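Local coordinates for protein anthranilate synthase component I (Streptococcus pneumoniae serotype 4, PDB 5KCK) that is the first component of a synthase, an enzyme chain built of helices and large antiparallel sheets, at residues A[310-313]-A[314-318]. Numbering follows the deposited sequence.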
ATOM      1  N   GLY A 310     -12.316 -17.704 -23.847  1.00 31.06           N
ATOM      2  CA  GLY A 310     -11.526 -18.271 -22.767  1.00 27.34           C
ATOM      3  C   GLY A 310     -12.006 -19.650 -22.349  1.00 28.10           C
ATOM      4  O   GLY A 310     -11.196 -20.536 -22.061  1.00 24.48           O
ATOM      5  N   ARG A 311     -13.326 -19.844 -22.297  1.00 26.65           N
ATOM      6  CA  ARG A 311     -13.880 -21.166 -22.019  1.00 27.72           C
ATOM      7  C   ARG A 311     -13.396 -22.197 -23.037  1.00 34.28           C
ATOM      8  O   ARG A 311     -13.031 -23.316 -22.663  1.00 25.25           O
ATOM      9  CB  ARG A 311     -15.416 -21.117 -22.004  1.00 28.29           C
ATOM     10  CG  ARG A 311     -16.029 -20.393 -20.810  1.00 33.68           C
ATOM     11  CD  ARG A 311     -17.559 -20.235 -20.929  1.00 30.92           C
ATOM     12  NE  ARG A 311     -18.257 -21.514 -21.040  1.00 35.62           N
ATOM     13  CZ  ARG A 311     -19.158 -21.804 -21.975  1.00 43.62           C
ATOM     14  NH1 ARG A 311     -19.499 -20.902 -22.894  1.00 33.41           N
ATOM     15  NH2 ARG A 311     -19.729 -23.000 -21.986  1.00 39.46           N
ATOM     16  N   ASN A 312     -13.386 -21.844 -24.328  1.00 26.42           N
ATOM     17  CA  ASN A 312     -12.953 -22.806 -25.336  1.00 36.29           C
ATOM     18  C   ASN A 312     -11.439 -23.028 -25.297  1.00 32.24           C
ATOM     19  O   ASN A 312     -10.979 -24.172 -25.398  1.00 23.81           O
ATOM     20  CB  ASN A 312     -13.398 -22.358 -26.728  1.00 41.76           C
ATOM     21  CG  ASN A 312     -12.933 -23.315 -27.827  1.00 49.51           C
ATOM     22  OD1 ASN A 312     -12.098 -22.961 -28.665  1.00 51.96           O
ATOM     23  ND2 ASN A 312     -13.459 -24.538 -27.814  1.00 42.75           N
ATOM     24  N   ASP A 313     -10.647 -21.955 -25.165  1.00 25.48           N
ATOM     25  CA  ASP A 313      -9.193 -22.111 -25.079  1.00 26.56           C
ATOM     26  C   ASP A 313      -8.812 -23.028 -23.924  1.00 27.90           C
ATOM     27  O   ASP A 313      -8.059 -23.992 -24.100  1.00 27.42           O
ATOM     28  CB  ASP A 313      -8.507 -20.748 -24.924  1.00 39.36           C
ATOM     29  CG  ASP A 313      -8.487 -19.938 -26.220  1.00 62.79           C
ATOM     30  OD1 ASP A 313      -8.725 -20.524 -27.302  1.00 71.88           O
ATOM     31  OD2 ASP A 313      -8.223 -18.712 -26.158  1.00 66.75           O
ATOM     32  N   ILE A 314      -9.343 -22.747 -22.731  1.00 28.38           N
ATOM     33  CA  ILE A 314      -9.063 -23.576 -21.565  1.00 24.97           C
ATOM     34  C   ILE A 314      -9.632 -24.979 -21.758  1.00 27.05           C
ATOM     35  O   ILE A 314      -8.987 -25.980 -21.419  1.00 24.91           O
ATOM     36  CB  ILE A 314      -9.612 -22.881 -20.304  1.00 25.48           C
ATOM     37  CG1 ILE A 314      -8.777 -21.629 -20.002  1.00 28.50           C
ATOM     38  CG2 ILE A 314      -9.657 -23.834 -19.107  1.00 21.72           C
ATOM     39  CD1 ILE A 314      -9.246 -20.835 -18.785  1.00 22.20           C
ATOM     40  N   GLY A 315     -10.826 -25.078 -22.345  1.00 28.48           N
ATOM     41  CA  GLY A 315     -11.458 -26.375 -22.524  1.00 23.60           C
ATOM     42  C   GLY A 315     -10.666 -27.314 -23.415  1.00 26.64           C
ATOM     43  O   GLY A 315     -10.690 -28.528 -23.214  1.00 28.67           O
ATOM     44  N   ARG A 316      -9.944 -26.769 -24.398  1.00 28.07           N
ATOM     45  CA  ARG A 316      -9.139 -27.601 -25.289  1.00 28.64           C
ATOM     46  C   ARG A 316      -7.947 -28.248 -24.588  1.00 25.76           C
ATOM     47  O   ARG A 316      -7.433 -29.252 -25.083  1.00 28.83           O
ATOM     48  CB  ARG A 316      -8.631 -26.781 -26.479  1.00 25.49           C
ATOM     49  CG  ARG A 316      -9.721 -26.322 -27.442  1.00 36.85           C
ATOM     50  CD  ARG A 316      -9.146 -25.902 -28.803  1.00 44.66           C
ATOM     51  NE  ARG A 316      -8.005 -24.988 -28.706  1.00 49.70           N
ATOM     52  CZ  ARG A 316      -8.112 -23.672 -28.533  1.00 56.61           C
ATOM     53  NH1 ARG A 316      -9.312 -23.110 -28.425  1.00 58.12           N
ATOM     54  NH2 ARG A 316      -7.024 -22.914 -28.468  1.00 51.85           N
ATOM     55  N   ILE A 317      -7.497 -27.716 -23.454  1.00 22.81           N
ATOM     56  CA  ILE A 317      -6.306 -28.230 -22.792  1.00 19.30           C
ATOM     57  C   ILE A 317      -6.597 -28.728 -21.385  1.00 24.17           C
ATOM     58  O   ILE A 317      -5.668 -28.938 -20.606  1.00 23.48           O
ATOM     59  CB  ILE A 317      -5.183 -27.176 -22.758  1.00 19.99           C
ATOM     60  CG1 ILE A 317      -5.654 -25.944 -21.987  1.00 21.46           C
ATOM     61  CG2 ILE A 317      -4.729 -26.807 -24.175  1.00 19.64           C
ATOM     62  CD1 ILE A 317      -4.553 -24.938 -21.705  1.00 24.02           C
ATOM     63  N   SER A 318      -7.867 -28.914 -21.033  1.00 20.04           N
ATOM     64  CA  SER A 318      -8.223 -29.244 -19.662  1.00 20.15           C
ATOM     65  C   SER A 318      -9.171 -30.435 -19.624  1.00 20.83           C
ATOM     66  O   SER A 318      -9.666 -30.902 -20.655  1.00 27.24           O
ATOM     67  CB  SER A 318      -8.885 -28.044 -18.963  1.00 20.58           C
ATOM     68  OG  SER A 318      -8.031 -26.916 -18.936  1.00 32.19           O
TER
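The guanidinium of Arg316 has the backbone oxygen of Asp313 over one face and the amide of Asn312 at its edge, with Asn312 CG in its plane. The amide is turned 49° against the guanidinium, and OD1 of Asn312 accepts a weak hydrogen bond from NH1 of Arg316 at 2.8 Å. The carboxylate of Asp313 is turned almost perpendicular to the guanidinium (planes 87° apart), its OD1 meeting the NH1 and NH2 edge somewhat out of plane. This OD1 makes a salt bridge with Arg316, using its anti lone pair toward NH1 at 2.9 Å and receiving a weak bond from NH2 at 3.2 Å. A bend at chi3 (-48°) turns the arginine back along the helix, so that one NH1 serves residues three and four positions earlier. NH2 also makes a weak hydrogen bond to Ala360 O. In the backbone, Ile314 N bonds to Gly310 O at 3.0 Å, and the i-to-i+4 bonds run as far as Asn312 O, which takes Arg316 N at 3.0 Å. Ile314 O then takes Ile317 N at 3.1 Å and Ser318 OG at 2.8 Å from opposite faces of its carbonyl plane. The contact lies in the last turn of helix 297-316. Ile314 packs on Val268 and Thr270 of strand 267-270 and on Val344 of strand 338-347, while Asp313 touches Thr361 and Ile317 touches Ala357 and Ala360, fitting this turn between the large antiparallel sheet and helix 354-361.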